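Local atomic coordinates of uncharacterized protein (PDB entry 2R3S), a protein that probably transfers a methyl group from S-adenosylmethionine to an oxygen atom of a substrate that has not been identified. Residues 150-155 against 177-182; 171-176 against 237-242; 268-273 against 326-331; 272-277 against 298-303. All coordinates share one frame; numbering follows the deposited sequence.

Contact 1: residues 150-155 against 177-182; sequences NPAQLI and GLFGIA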
loop_
_atom_site.group_PDB
_atom_site.type_symbol
_atom_site.label_atom_id
_atom_site.label_comp_id
_atom_site.label_asym_id
_atom_site.label_seq_id
_atom_site.Cartn_x
_atom_site.Cartn_y
_atom_site.Cartn_z
ATOM N N ASN A 150 23.771 -11.632 6.254
ATOM C CA ASN A 150 23.598 -13.006 6.710
ATOM C C ASN A 150 23.593 -13.980 5.531
ATOM O O ASN A 150 24.329 -14.968 5.539
ATOM C CB ASN A 150 22.326 -13.168 7.573
ATOM C CG ASN A 150 22.133 -14.610 8.057
ATOM O OD1 ASN A 150 23.001 -15.154 8.742
ATOM N ND2 ASN A 150 21.020 -15.241 7.666
ATOM N N PRO A 151 22.777 -13.709 4.498
ATOM C CA PRO A 151 22.831 -14.646 3.378
ATOM C C PRO A 151 24.209 -14.741 2.731
ATOM O O PRO A 151 24.570 -15.809 2.296
ATOM C CB PRO A 151 21.813 -14.097 2.396
ATOM C CG PRO A 151 20.994 -13.123 3.155
ATOM C CD PRO A 151 21.797 -12.639 4.292
ATOM N N ALA A 152 24.970 -13.633 2.686
ATOM C CA ALA A 152 26.350 -13.664 2.170
ATOM C C ALA A 152 27.223 -14.657 2.948
ATOM O O ALA A 152 27.964 -15.437 2.350
ATOM C CB ALA A 152 26.978 -12.251 2.159
ATOM N N GLN A 153 27.117 -14.623 4.275
ATOM C CA GLN A 153 27.764 -15.590 5.152
ATOM C C GLN A 153 27.255 -17.010 4.940
ATOM O O GLN A 153 28.042 -17.956 4.944
ATOM C CB GLN A 153 27.535 -15.212 6.626
ATOM C CG GLN A 153 28.193 -13.896 7.071
ATOM C CD GLN A 153 29.691 -13.931 6.927
ATOM O OE1 GLN A 153 30.327 -14.916 7.294
ATOM N NE2 GLN A 153 30.271 -12.857 6.383
ATOM N N LEU A 154 25.953 -17.184 4.759
ATOM C CA LEU A 154 25.421 -18.527 4.546
ATOM C C LEU A 154 25.982 -19.104 3.246
ATOM O O LEU A 154 26.429 -20.243 3.225
ATOM C CB LEU A 154 23.883 -18.577 4.542
ATOM C CG LEU A 154 23.139 -18.151 5.831
ATOM C CD1 LEU A 154 21.619 -18.094 5.579
ATOM C CD2 LEU A 154 23.450 -19.046 7.020
ATOM N N ILE A 155 25.986 -18.317 2.177
ATOM C CA ILE A 155 26.501 -18.802 0.894
ATOM C C ILE A 155 27.970 -19.157 1.020
ATOM O O ILE A 155 28.390 -20.197 0.564
ATOM C CB ILE A 155 26.267 -17.808 -0.235
ATOM C CG1 ILE A 155 24.769 -17.806 -0.592
ATOM C CG2 ILE A 155 27.171 -18.152 -1.446
ATOM C CD1 ILE A 155 24.362 -16.793 -1.657
ATOM N N GLY A 177 28.713 -5.660 -2.642
ATOM C CA GLY A 177 29.865 -6.556 -2.608
ATOM C C GLY A 177 29.925 -7.619 -1.527
ATOM O O GLY A 177 30.890 -8.371 -1.457
ATOM N N LEU A 178 28.891 -7.738 -0.704
ATOM C CA LEU A 178 28.984 -8.609 0.479
ATOM C C LEU A 178 29.101 -10.113 0.136
ATOM O O LEU A 178 29.680 -10.873 0.913
ATOM C CB LEU A 178 27.815 -8.382 1.458
ATOM C CG LEU A 178 27.674 -6.996 2.111
ATOM C CD1 LEU A 178 26.632 -7.012 3.223
ATOM C CD2 LEU A 178 29.011 -6.473 2.634
ATOM N N PHE A 179 28.548 -10.551 -0.989
ATOM C CA PHE A 179 28.646 -11.990 -1.347
ATOM C C PHE A 179 30.085 -12.421 -1.619
ATOM O O PHE A 179 30.597 -13.325 -0.956
ATOM C CB PHE A 179 27.679 -12.359 -2.478
ATOM C CG PHE A 179 26.230 -12.277 -2.052
ATOM C CD1 PHE A 179 25.624 -13.354 -1.403
ATOM C CD2 PHE A 179 25.498 -11.112 -2.222
ATOM C CE1 PHE A 179 24.303 -13.283 -0.965
ATOM C CE2 PHE A 179 24.167 -11.031 -1.789
ATOM C CZ PHE A 179 23.574 -12.113 -1.162
ATOM N N GLY A 180 30.754 -11.744 -2.541
ATOM C CA GLY A 180 32.174 -11.984 -2.795
ATOM C C GLY A 180 33.059 -11.680 -1.608
ATOM O O GLY A 180 34.017 -12.401 -1.351
ATOM N N ILE A 181 32.739 -10.610 -0.875
ATOM C CA ILE A 181 33.492 -10.232 0.317
ATOM C C ILE A 181 33.457 -11.341 1.358
ATOM O O ILE A 181 34.479 -11.658 1.946
ATOM C CB ILE A 181 32.992 -8.888 0.925
ATOM C CG1 ILE A 181 33.406 -7.722 0.025
ATOM C CG2 ILE A 181 33.556 -8.678 2.298
ATOM C CD1 ILE A 181 32.560 -6.462 0.140
ATOM N N ALA A 182 32.296 -11.939 1.584
ATOM C CA ALA A 182 32.195 -13.069 2.524
ATOM C C ALA A 182 32.997 -14.286 2.061
ATOM O O ALA A 182 33.581 -14.979 2.890
ATOM C CB ALA A 182 30.723 -13.462 2.781
HETATM O O HOH W 1 28.808 -15.286 -0.203
#

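Contact 2: residues 171-176 against 237-242; sequences DISASH and LLPNFL. With EDO (1,2-ethanediol), chain E.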
loop_
_atom_site.group_PDB
_atom_site.type_symbol
_atom_site.label_atom_id
_atom_site.label_comp_id
_atom_site.label_asym_id
_atom_site.label_seq_id
_atom_site.Cartn_x
_atom_site.Cartn_y
_atom_site.Cartn_z
ATOM N N ASP A 171 32.092 -11.892 -8.958
ATOM C CA ASP A 171 30.815 -11.491 -8.349
ATOM C C ASP A 171 30.096 -10.541 -9.290
ATOM O O ASP A 171 30.412 -9.362 -9.318
ATOM C CB ASP A 171 31.054 -10.841 -6.985
ATOM C CG ASP A 171 29.783 -10.769 -6.117
ATOM O OD1 ASP A 171 28.680 -11.050 -6.641
ATOM O OD2 ASP A 171 29.895 -10.402 -4.912
ATOM N N ILE A 172 29.125 -11.067 -10.054
ATOM C CA ILE A 172 28.444 -10.313 -11.104
ATOM C C ILE A 172 27.208 -9.568 -10.566
ATOM O O ILE A 172 26.309 -10.175 -9.979
ATOM C CB ILE A 172 28.021 -11.238 -12.293
ATOM C CG1 ILE A 172 29.253 -11.848 -12.963
ATOM C CG2 ILE A 172 27.180 -10.470 -13.325
ATOM C CD1 ILE A 172 28.929 -12.911 -13.980
ATOM N N SER A 173 27.149 -8.266 -10.862
ATOM C CA SER A 173 26.345 -7.268 -10.148
ATOM C C SER A 173 26.628 -7.348 -8.653
ATOM O O SER A 173 25.736 -7.521 -7.830
ATOM C CB SER A 173 24.852 -7.354 -10.467
ATOM O OG SER A 173 24.333 -8.586 -10.040
ATOM N N ALA A 174 27.905 -7.178 -8.334
ATOM C CA ALA A 174 28.419 -7.185 -6.981
ATOM C C ALA A 174 27.655 -6.247 -6.013
ATOM O O ALA A 174 27.533 -6.545 -4.830
ATOM C CB ALA A 174 29.908 -6.853 -7.023
ATOM N N SER A 175 27.116 -5.136 -6.511
ATOM C CA SER A 175 26.306 -4.250 -5.675
ATOM C C SER A 175 27.116 -3.814 -4.447
ATOM O O SER A 175 28.221 -3.301 -4.599
ATOM C CB SER A 175 24.959 -4.932 -5.343
ATOM O OG SER A 175 24.172 -4.160 -4.467
ATOM N N HIS A 176 26.567 -3.984 -3.246
ATOM C CA HIS A 176 27.292 -3.800 -1.976
ATOM C C HIS A 176 28.563 -4.638 -1.807
ATOM O O HIS A 176 29.364 -4.396 -0.883
ATOM C CB HIS A 176 26.350 -4.117 -0.808
ATOM C CG HIS A 176 25.507 -5.322 -1.051
ATOM N ND1 HIS A 176 25.990 -6.601 -0.900
ATOM C CD2 HIS A 176 24.241 -5.449 -1.513
ATOM C CE1 HIS A 176 25.057 -7.467 -1.244
ATOM N NE2 HIS A 176 23.989 -6.793 -1.634
ATOM N N LEU A 237 29.430 -15.834 -8.732
ATOM C CA LEU A 237 28.227 -15.486 -7.991
ATOM C C LEU A 237 27.341 -14.580 -8.836
ATOM O O LEU A 237 27.833 -13.641 -9.449
ATOM C CB LEU A 237 28.591 -14.766 -6.696
ATOM C CG LEU A 237 29.749 -15.344 -5.894
ATOM C CD1 LEU A 237 29.898 -14.579 -4.593
ATOM C CD2 LEU A 237 29.510 -16.808 -5.670
ATOM N N LEU A 238 26.039 -14.864 -8.844
ATOM C CA LEU A 238 25.021 -14.012 -9.433
ATOM C C LEU A 238 23.912 -13.688 -8.386
ATOM O O LEU A 238 22.810 -14.285 -8.397
ATOM C CB LEU A 238 24.410 -14.725 -10.632
ATOM C CG LEU A 238 25.208 -14.807 -11.928
ATOM C CD1 LEU A 238 24.701 -15.971 -12.842
ATOM C CD2 LEU A 238 25.108 -13.462 -12.608
ATOM N N PRO A 239 24.190 -12.731 -7.479
ATOM C CA PRO A 239 23.200 -12.360 -6.480
ATOM C C PRO A 239 22.203 -11.347 -7.032
ATOM O O PRO A 239 22.605 -10.304 -7.493
ATOM C CB PRO A 239 24.044 -11.752 -5.362
ATOM C CG PRO A 239 25.436 -11.589 -5.912
ATOM C CD PRO A 239 25.419 -11.938 -7.336
ATOM N N ASN A 240 20.919 -11.675 -6.995
ATOM C CA ASN A 240 19.837 -10.766 -7.397
ATOM C C ASN A 240 20.086 -10.024 -8.728
ATOM O O ASN A 240 19.802 -8.804 -8.860
ATOM C CB ASN A 240 19.490 -9.769 -6.262
ATOM C CG ASN A 240 18.735 -10.414 -5.113
ATOM O OD1 ASN A 240 17.668 -10.998 -5.307
ATOM N ND2 ASN A 240 19.281 -10.295 -3.900
ATOM N N PHE A 241 20.564 -10.772 -9.727
ATOM C CA PHE A 241 20.815 -10.218 -11.058
ATOM C C PHE A 241 19.903 -10.761 -12.123
ATOM O O PHE A 241 19.357 -10.009 -12.908
ATOM C CB PHE A 241 22.262 -10.492 -11.494
ATOM C CG PHE A 241 22.737 -9.599 -12.639
ATOM C CD1 PHE A 241 22.547 -8.217 -12.598
ATOM C CD2 PHE A 241 23.390 -10.135 -13.739
ATOM C CE1 PHE A 241 22.983 -7.399 -13.631
ATOM C CE2 PHE A 241 23.831 -9.305 -14.776
ATOM C CZ PHE A 241 23.619 -7.948 -14.714
ATOM N N LEU A 242 19.745 -12.071 -12.177
ATOM C CA LEU A 242 19.154 -12.677 -13.378
ATOM C C LEU A 242 17.700 -12.312 -13.581
ATOM O O LEU A 242 17.258 -12.209 -14.711
ATOM C CB LEU A 242 19.317 -14.204 -13.382
ATOM C CG LEU A 242 20.719 -14.771 -13.663
ATOM C CD1 LEU A 242 20.570 -16.289 -13.704
ATOM C CD2 LEU A 242 21.347 -14.218 -14.977
HETATM C C1 EDO E . 22.635 -7.486 -6.525
HETATM O O1 EDO E . 23.396 -8.007 -7.675
HETATM C C2 EDO E . 21.996 -6.095 -6.681
HETATM O O2 EDO E . 20.685 -6.046 -7.271
#

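Contact 3: residues 268-273 against 326-331; sequences IVFDFI and TQQQVI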
loop_
_atom_site.group_PDB
_atom_site.type_symbol
_atom_site.label_atom_id
_atom_site.label_comp_id
_atom_site.label_asym_id
_atom_site.label_seq_id
_atom_site.Cartn_x
_atom_site.Cartn_y
_atom_site.Cartn_z
ATOM N N ILE A 268 26.915 -19.869 -8.468
ATOM C CA ILE A 268 25.869 -19.778 -7.433
ATOM C C ILE A 268 24.915 -18.622 -7.748
ATOM O O ILE A 268 25.324 -17.454 -7.792
ATOM C CB ILE A 268 26.447 -19.539 -6.054
ATOM C CG1 ILE A 268 27.412 -20.665 -5.670
ATOM C CG2 ILE A 268 25.312 -19.440 -5.001
ATOM C CD1 ILE A 268 27.803 -20.664 -4.171
ATOM N N VAL A 269 23.660 -18.965 -8.020
ATOM C CA VAL A 269 22.589 -17.978 -8.204
ATOM C C VAL A 269 21.887 -17.762 -6.871
ATOM O O VAL A 269 21.556 -18.713 -6.180
ATOM C CB VAL A 269 21.595 -18.406 -9.301
ATOM C CG1 VAL A 269 20.448 -17.404 -9.438
ATOM C CG2 VAL A 269 22.333 -18.555 -10.624
ATOM N N PHE A 270 21.719 -16.500 -6.483
ATOM C CA PHE A 270 20.997 -16.150 -5.262
ATOM C C PHE A 270 19.877 -15.214 -5.706
ATOM O O PHE A 270 20.137 -14.171 -6.283
ATOM C CB PHE A 270 21.924 -15.504 -4.234
ATOM C CG PHE A 270 21.213 -14.992 -3.008
ATOM C CD1 PHE A 270 20.850 -15.851 -1.990
ATOM C CD2 PHE A 270 20.913 -13.639 -2.864
ATOM C CE1 PHE A 270 20.184 -15.367 -0.848
ATOM C CE2 PHE A 270 20.253 -13.171 -1.732
ATOM C CZ PHE A 270 19.895 -14.038 -0.735
ATOM N N ASP A 271 18.623 -15.613 -5.500
ATOM C CA ASP A 271 17.521 -14.922 -6.158
ATOM C C ASP A 271 16.186 -15.326 -5.532
ATOM O O ASP A 271 16.157 -16.133 -4.618
ATOM C CB ASP A 271 17.556 -15.215 -7.675
ATOM C CG ASP A 271 17.192 -13.997 -8.541
ATOM O OD1 ASP A 271 16.112 -13.391 -8.324
ATOM O OD2 ASP A 271 17.989 -13.666 -9.463
ATOM N N PHE A 272 15.106 -14.708 -6.004
ATOM C CA PHE A 272 13.747 -15.063 -5.616
ATOM C C PHE A 272 13.283 -16.160 -6.554
ATOM O O PHE A 272 13.084 -15.903 -7.750
ATOM C CB PHE A 272 12.791 -13.871 -5.783
ATOM C CG PHE A 272 13.007 -12.782 -4.796
ATOM C CD1 PHE A 272 12.587 -12.926 -3.493
ATOM C CD2 PHE A 272 13.638 -11.611 -5.164
ATOM C CE1 PHE A 272 12.791 -11.908 -2.567
ATOM C CE2 PHE A 272 13.846 -10.605 -4.245
ATOM C CZ PHE A 272 13.420 -10.761 -2.940
ATOM N N ILE A 273 13.139 -17.373 -6.033
ATOM C CA ILE A 273 12.757 -18.505 -6.876
ATOM C C ILE A 273 11.427 -19.054 -6.373
ATOM O O ILE A 273 11.384 -19.840 -5.435
ATOM C CB ILE A 273 13.849 -19.616 -6.916
ATOM C CG1 ILE A 273 15.228 -19.007 -7.236
ATOM C CG2 ILE A 273 13.490 -20.645 -7.976
ATOM C CD1 ILE A 273 16.411 -19.958 -6.986
ATOM N N THR A 326 16.853 -18.502 5.288
ATOM C CA THR A 326 16.847 -17.180 4.638
ATOM C C THR A 326 15.715 -17.011 3.601
ATOM O O THR A 326 15.224 -18.000 3.046
ATOM C CB THR A 326 18.209 -16.888 3.954
ATOM O OG1 THR A 326 18.306 -15.491 3.652
ATOM C CG2 THR A 326 18.359 -17.696 2.663
ATOM N N GLN A 327 15.334 -15.755 3.337
ATOM C CA GLN A 327 14.162 -15.416 2.501
ATOM C C GLN A 327 14.276 -15.864 1.041
ATOM O O GLN A 327 13.289 -16.280 0.434
ATOM C CB GLN A 327 13.876 -13.904 2.533
ATOM C CG GLN A 327 12.874 -13.419 1.454
ATOM C CD GLN A 327 12.689 -11.912 1.423
ATOM O OE1 GLN A 327 13.591 -11.151 1.764
ATOM N NE2 GLN A 327 11.518 -11.477 0.999
ATOM N N GLN A 328 15.463 -15.747 0.462
ATOM C CA GLN A 328 15.642 -16.077 -0.955
ATOM C C GLN A 328 16.267 -17.467 -1.110
ATOM O O GLN A 328 16.601 -18.120 -0.120
ATOM C CB GLN A 328 16.461 -14.987 -1.642
ATOM C CG GLN A 328 15.995 -13.567 -1.293
ATOM C CD GLN A 328 16.606 -12.517 -2.195
ATOM O OE1 GLN A 328 17.109 -11.495 -1.733
ATOM N NE2 GLN A 328 16.566 -12.765 -3.489
ATOM N N GLN A 329 16.400 -17.920 -2.351
ATOM C CA GLN A 329 16.779 -19.309 -2.645
ATOM C C GLN A 329 18.084 -19.339 -3.453
ATOM O O GLN A 329 18.423 -18.334 -4.097
ATOM C CB GLN A 329 15.654 -19.993 -3.431
ATOM C CG GLN A 329 14.319 -20.154 -2.675
ATOM C CD GLN A 329 13.433 -18.874 -2.622
ATOM O OE1 GLN A 329 13.443 -18.020 -3.519
ATOM N NE2 GLN A 329 12.646 -18.772 -1.566
ATOM N N VAL A 330 18.806 -20.470 -3.408
ATOM C CA VAL A 330 20.075 -20.646 -4.167
ATOM C C VAL A 330 20.004 -21.776 -5.228
ATOM O O VAL A 330 19.406 -22.811 -4.985
ATOM C CB VAL A 330 21.293 -20.840 -3.214
ATOM C CG1 VAL A 330 22.473 -21.389 -3.959
ATOM C CG2 VAL A 330 21.685 -19.519 -2.523
ATOM N N ILE A 331 20.553 -21.535 -6.423
ATOM C CA ILE A 331 20.836 -22.582 -7.414
ATOM C C ILE A 331 22.354 -22.701 -7.604
ATOM O O ILE A 331 23.007 -21.711 -7.917
ATOM C CB ILE A 331 20.202 -22.260 -8.782
ATOM C CG1 ILE A 331 18.686 -22.290 -8.680
ATOM C CG2 ILE A 331 20.649 -23.236 -9.860
ATOM C CD1 ILE A 331 18.008 -21.717 -9.876
#

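Contact 4: residues 272-277 against 298-303; sequences FIPNSD and GDAYTF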
loop_
_atom_site.group_PDB
_atom_site.type_symbol
_atom_site.label_atom_id
_atom_site.label_comp_id
_atom_site.label_asym_id
_atom_site.label_seq_id
_atom_site.Cartn_x
_atom_site.Cartn_y
_atom_site.Cartn_z
ATOM N N PHE A 272 15.106 -14.708 -6.004
ATOM C CA PHE A 272 13.747 -15.063 -5.616
ATOM C C PHE A 272 13.283 -16.160 -6.554
ATOM O O PHE A 272 13.084 -15.903 -7.750
ATOM C CB PHE A 272 12.791 -13.871 -5.783
ATOM C CG PHE A 272 13.007 -12.782 -4.796
ATOM C CD1 PHE A 272 12.587 -12.926 -3.493
ATOM C CD2 PHE A 272 13.638 -11.611 -5.164
ATOM C CE1 PHE A 272 12.791 -11.908 -2.567
ATOM C CE2 PHE A 272 13.846 -10.605 -4.245
ATOM C CZ PHE A 272 13.420 -10.761 -2.940
ATOM N N ILE A 273 13.139 -17.373 -6.033
ATOM C CA ILE A 273 12.757 -18.505 -6.876
ATOM C C ILE A 273 11.427 -19.054 -6.373
ATOM O O ILE A 273 11.384 -19.840 -5.435
ATOM C CB ILE A 273 13.849 -19.616 -6.916
ATOM C CG1 ILE A 273 15.228 -19.007 -7.236
ATOM C CG2 ILE A 273 13.490 -20.645 -7.976
ATOM C CD1 ILE A 273 16.411 -19.958 -6.986
ATOM N N PRO A 274 10.328 -18.583 -6.947
ATOM C CA PRO A 274 9.034 -19.135 -6.586
ATOM C C PRO A 274 8.866 -20.606 -6.949
ATOM O O PRO A 274 9.495 -21.094 -7.913
ATOM C CB PRO A 274 8.054 -18.299 -7.402
ATOM C CG PRO A 274 8.853 -17.637 -8.426
ATOM C CD PRO A 274 10.215 -17.483 -7.905
ATOM N N ASN A 275 7.992 -21.285 -6.196
ATOM C CA ASN A 275 7.524 -22.622 -6.581
ATOM C C ASN A 275 6.853 -22.570 -7.932
ATOM O O ASN A 275 6.495 -21.493 -8.421
ATOM C CB ASN A 275 6.577 -23.199 -5.531
ATOM C CG ASN A 275 7.238 -23.352 -4.180
ATOM O OD1 ASN A 275 8.422 -23.666 -4.102
ATOM N ND2 ASN A 275 6.506 -23.055 -3.110
ATOM N N SER A 276 6.684 -23.740 -8.539
ATOM C CA SER A 276 6.089 -23.852 -9.872
ATOM C C SER A 276 4.675 -23.283 -9.991
ATOM O O SER A 276 4.218 -22.980 -11.094
ATOM C CB SER A 276 6.088 -25.332 -10.286
ATOM O OG SER A 276 5.308 -26.120 -9.390
ATOM N N ASP A 277 3.975 -23.151 -8.865
ATOM C CA ASP A 277 2.622 -22.544 -8.838
ATOM C C ASP A 277 2.647 -21.044 -9.164
ATOM O O ASP A 277 1.633 -20.468 -9.571
ATOM C CB ASP A 277 1.863 -22.848 -7.511
ATOM C CG ASP A 277 2.583 -22.353 -6.273
ATOM O OD1 ASP A 277 3.579 -21.624 -6.379
ATOM O OD2 ASP A 277 2.154 -22.696 -5.155
ATOM N N GLY A 298 11.971 -8.552 -17.218
ATOM C CA GLY A 298 12.427 -9.309 -16.047
ATOM C C GLY A 298 11.278 -10.153 -15.468
ATOM O O GLY A 298 10.126 -9.930 -15.805
ATOM N N ASP A 299 11.598 -11.095 -14.585
ATOM C CA ASP A 299 10.602 -12.009 -14.001
ATOM C C ASP A 299 11.208 -12.649 -12.773
ATOM O O ASP A 299 12.434 -12.671 -12.624
ATOM C CB ASP A 299 10.247 -13.097 -15.025
ATOM C CG ASP A 299 8.845 -13.710 -14.836
ATOM O OD1 ASP A 299 8.156 -13.503 -13.814
ATOM O OD2 ASP A 299 8.451 -14.417 -15.771
ATOM N N ALA A 300 10.361 -13.172 -11.888
ATOM C CA ALA A 300 10.824 -14.035 -10.806
ATOM C C ALA A 300 10.713 -15.457 -11.360
ATOM O O ALA A 300 9.619 -16.017 -11.472
ATOM C CB ALA A 300 9.984 -13.857 -9.545
ATOM N N TYR A 301 11.855 -16.027 -11.717
ATOM C CA TYR A 301 11.914 -17.289 -12.413
ATOM C C TYR A 301 11.914 -18.474 -11.460
ATOM O O TYR A 301 12.558 -18.454 -10.415
ATOM C CB TYR A 301 13.170 -17.333 -13.279
ATOM C CG TYR A 301 13.142 -16.392 -14.455
ATOM C CD1 TYR A 301 12.254 -16.579 -15.500
ATOM C CD2 TYR A 301 14.025 -15.326 -14.539
ATOM C CE1 TYR A 301 12.232 -15.711 -16.581
ATOM C CE2 TYR A 301 14.033 -14.494 -15.630
ATOM C CZ TYR A 301 13.125 -14.675 -16.636
ATOM O OH TYR A 301 13.110 -13.821 -17.703
ATOM N N THR A 302 11.194 -19.521 -11.846
ATOM C CA THR A 302 11.147 -20.782 -11.074
ATOM C C THR A 302 12.403 -21.621 -11.329
ATOM O O THR A 302 13.169 -21.315 -12.247
ATOM C CB THR A 302 9.931 -21.599 -11.468
ATOM O OG1 THR A 302 10.061 -21.942 -12.849
ATOM C CG2 THR A 302 8.615 -20.790 -11.245
ATOM N N PHE A 303 12.632 -22.651 -10.505
ATOM C CA PHE A 303 13.817 -23.499 -10.640
ATOM C C PHE A 303 13.825 -24.201 -11.985
ATOM O O PHE A 303 14.811 -24.160 -12.672
ATOM C CB PHE A 303 13.926 -24.543 -9.541
ATOM C CG PHE A 303 15.028 -25.536 -9.783
ATOM C CD1 PHE A 303 16.352 -25.131 -9.756
ATOM C CD2 PHE A 303 14.748 -26.855 -10.097
ATOM C CE1 PHE A 303 17.388 -26.033 -10.002
ATOM C CE2 PHE A 303 15.774 -27.761 -10.340
ATOM C CZ PHE A 303 17.101 -27.346 -10.291
HETATM O O HOH W 2 14.034 -15.355 -10.025
HETATM O O HOH W 3 10.594 -23.430 -8.514
#

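Contact 1: residues 150-155 against 177-182
F179 reaches across from the helix that begins at L178 to lay its ring beside P151, A152 and I155, and its path explains most of the contact. From CB, the first torsion sets CG anti to the carbonyl carbon (chi1 -68°), which carries the ring over to the facing helix. CD1 then comes to 3.7 Å from A152 CA. One bond further out, CE1 meets I155 CD1 at 3.6 Å, while CZ at the tip leads on to F270. The methyl of A152 covers one face of the ring in a CH-pi contact, CB lying 4.3 Å from the ring centroid and 23° off the normal. That methyl is wedged tightly, since A152 CB also lies 3.3 Å from L178 O. A182 answers from the other helix with its CB 3.4 Å from A152 O. The small alanines at the interface are consistent with the close approach of the two axes, 8.2 Å at a crossing angle of -42°. A single water spans the A152 and F179 carbonyls, donating to both oxygens, and Q153 adds polar links through its amide to Q185 and H186. In the fold, the helix starting at L178 follows strand 168-172. F179 rests on L237 and P239 of strand 233-239, while P151 and I155 pack on F270 of strand 265-271.

Contact 2: residues 171-176 against 237-242
D171 and L237 pair as neighbours on parallel strands, and I172 N donates to L237 O at 2.9 Å in a nearly straight bond (163° at the hydrogen). Beyond it the chains part, and side chains take over. I172 lies side by side with L238, the two pointing the same way, with I172 CB 3.7 Å from L238 CD2; its CG2 branch goes on to the F241 ring. On the neighbouring position D171 turns its carboxylate across P239, bringing OD1 within 3.4 Å of P239 CG. OD1 is buried without a polar partner, whereas OD2 accepts from G180 N. These are the C-terminal ends of the first and fourth strands of a Rossmann-like methyltransferase sheet, and the turn that follows D171 is consistent with the loop that holds S-adenosylmethionine in relatives. There, S173 OG sits between its own N and carbonyl carbon (chi1 64°) and lies 3.1 Å from F241 CD1. Swapping F241 for an alanine would probably open a gap beside I172 CG2 and S173 CB. An ethanediol, probably from the crystallisation liquor, lies between the two strand ends, near S173 O and P239 O, and makes a weak bond of 3.3 Å from its O2 to N240 O.

Contact 3: residues 268-273 against 326-331
The F272 ring carries the side-chain amide of Q328 on one face, stacked with planes only 11° apart and NE2 3.5 Å above the ring centre; the ring of F287 also stacks on F272. At its edge stands Q327, whose NE2 is 3.8 Å from F272 CE1 and whose amide is turned nearly perpendicular, 86°, to the ring. F270 is met differently: V330 CG2 lies at the ring edge, 3.8 Å from CD1, while Q328 CB makes an off-centre CH-pi contact with the ring. Q328 thus touches both phenylalanines along one chain, extended beyond CG. Behind these groups two antiparallel hydrogen-bonded pairs, V269 with I331 and D271 with Q329, join the strands through four backbone bonds, the shortest 2.8 Å from V269 N to I331 O. Past the last pair, Q329 bends at chi2 (80°) and its OE1 takes I273 N at 2.6 Å, so a side chain prolongs the pairing beyond the strand end. The arrangement is the antiparallel join of the methyltransferase sheet, where the seventh strand lies against the fifth. Its chemistry implies two uses of a glutamine amide: stacking holds that of Q328 while NE2 donates to N240 OD1, and Q329 supplies an acceptor in place of a backbone carbonyl.

Contact 4: residues 272-277 against 298-303
P274 lays its ring against A300, with CD 4.0 Å from A300 CB and CG 3.5 Å from A300 O, so the proline ring carbons meet both the methyl and the carbonyl oxygen of the facing loop. Next to it, I273 sends its CG2 branch, anti to the backbone N, to the start of the helix at F303, with CG2 3.3 Å from F303 N and close to Y301 O as well. T302 faces the opposite loop with its methyl: CG2 lies 3.5 Å from P274 O and is flanked by N275 O. Its hydroxyl, at chi1 63°, caps a backbone N beyond F303, and E305 returns a bond to T302 N, completing a capping box at helix 303-312. A glycine in place of P274 would probably take the ring away from the A300 methyl and A300 O and let the loop turn more freely. D299 lies at the dimer interface, where it forms a salt bridge to R57 of the second subunit. Two waters bridge the loops: one accepts from Y301 N at 2.8 Å and lies close to F272 O, the other donates to P274 O at 2.7 Å and accepts from F303 N. The join therefore implies apolar carbon set against carbonyl oxygens, while the polar links between the loops run through water.

In the fold
Contacts 1, 2 and 3 lie in the buried heart of the methyltransferase domain and touch one another, whereas contact 4 is partly buried, at the loops beyond the sheet and near the second subunit. Contact 2 and contact 3 share the sheet through neighbouring strands 233-239 and 265-271, and N240 N bonds F270 O between them; one joins parallel strands, the other antiparallel. Contact 1 packs two helices onto the same sheet, so its chemistry is mostly apolar. Contact 4 continues directly from contact 3, sharing F272 and I273, but trades strand pairing for water bridges and helix capping. Contacts 1 and 4 stand apart, about 22 Å between centres.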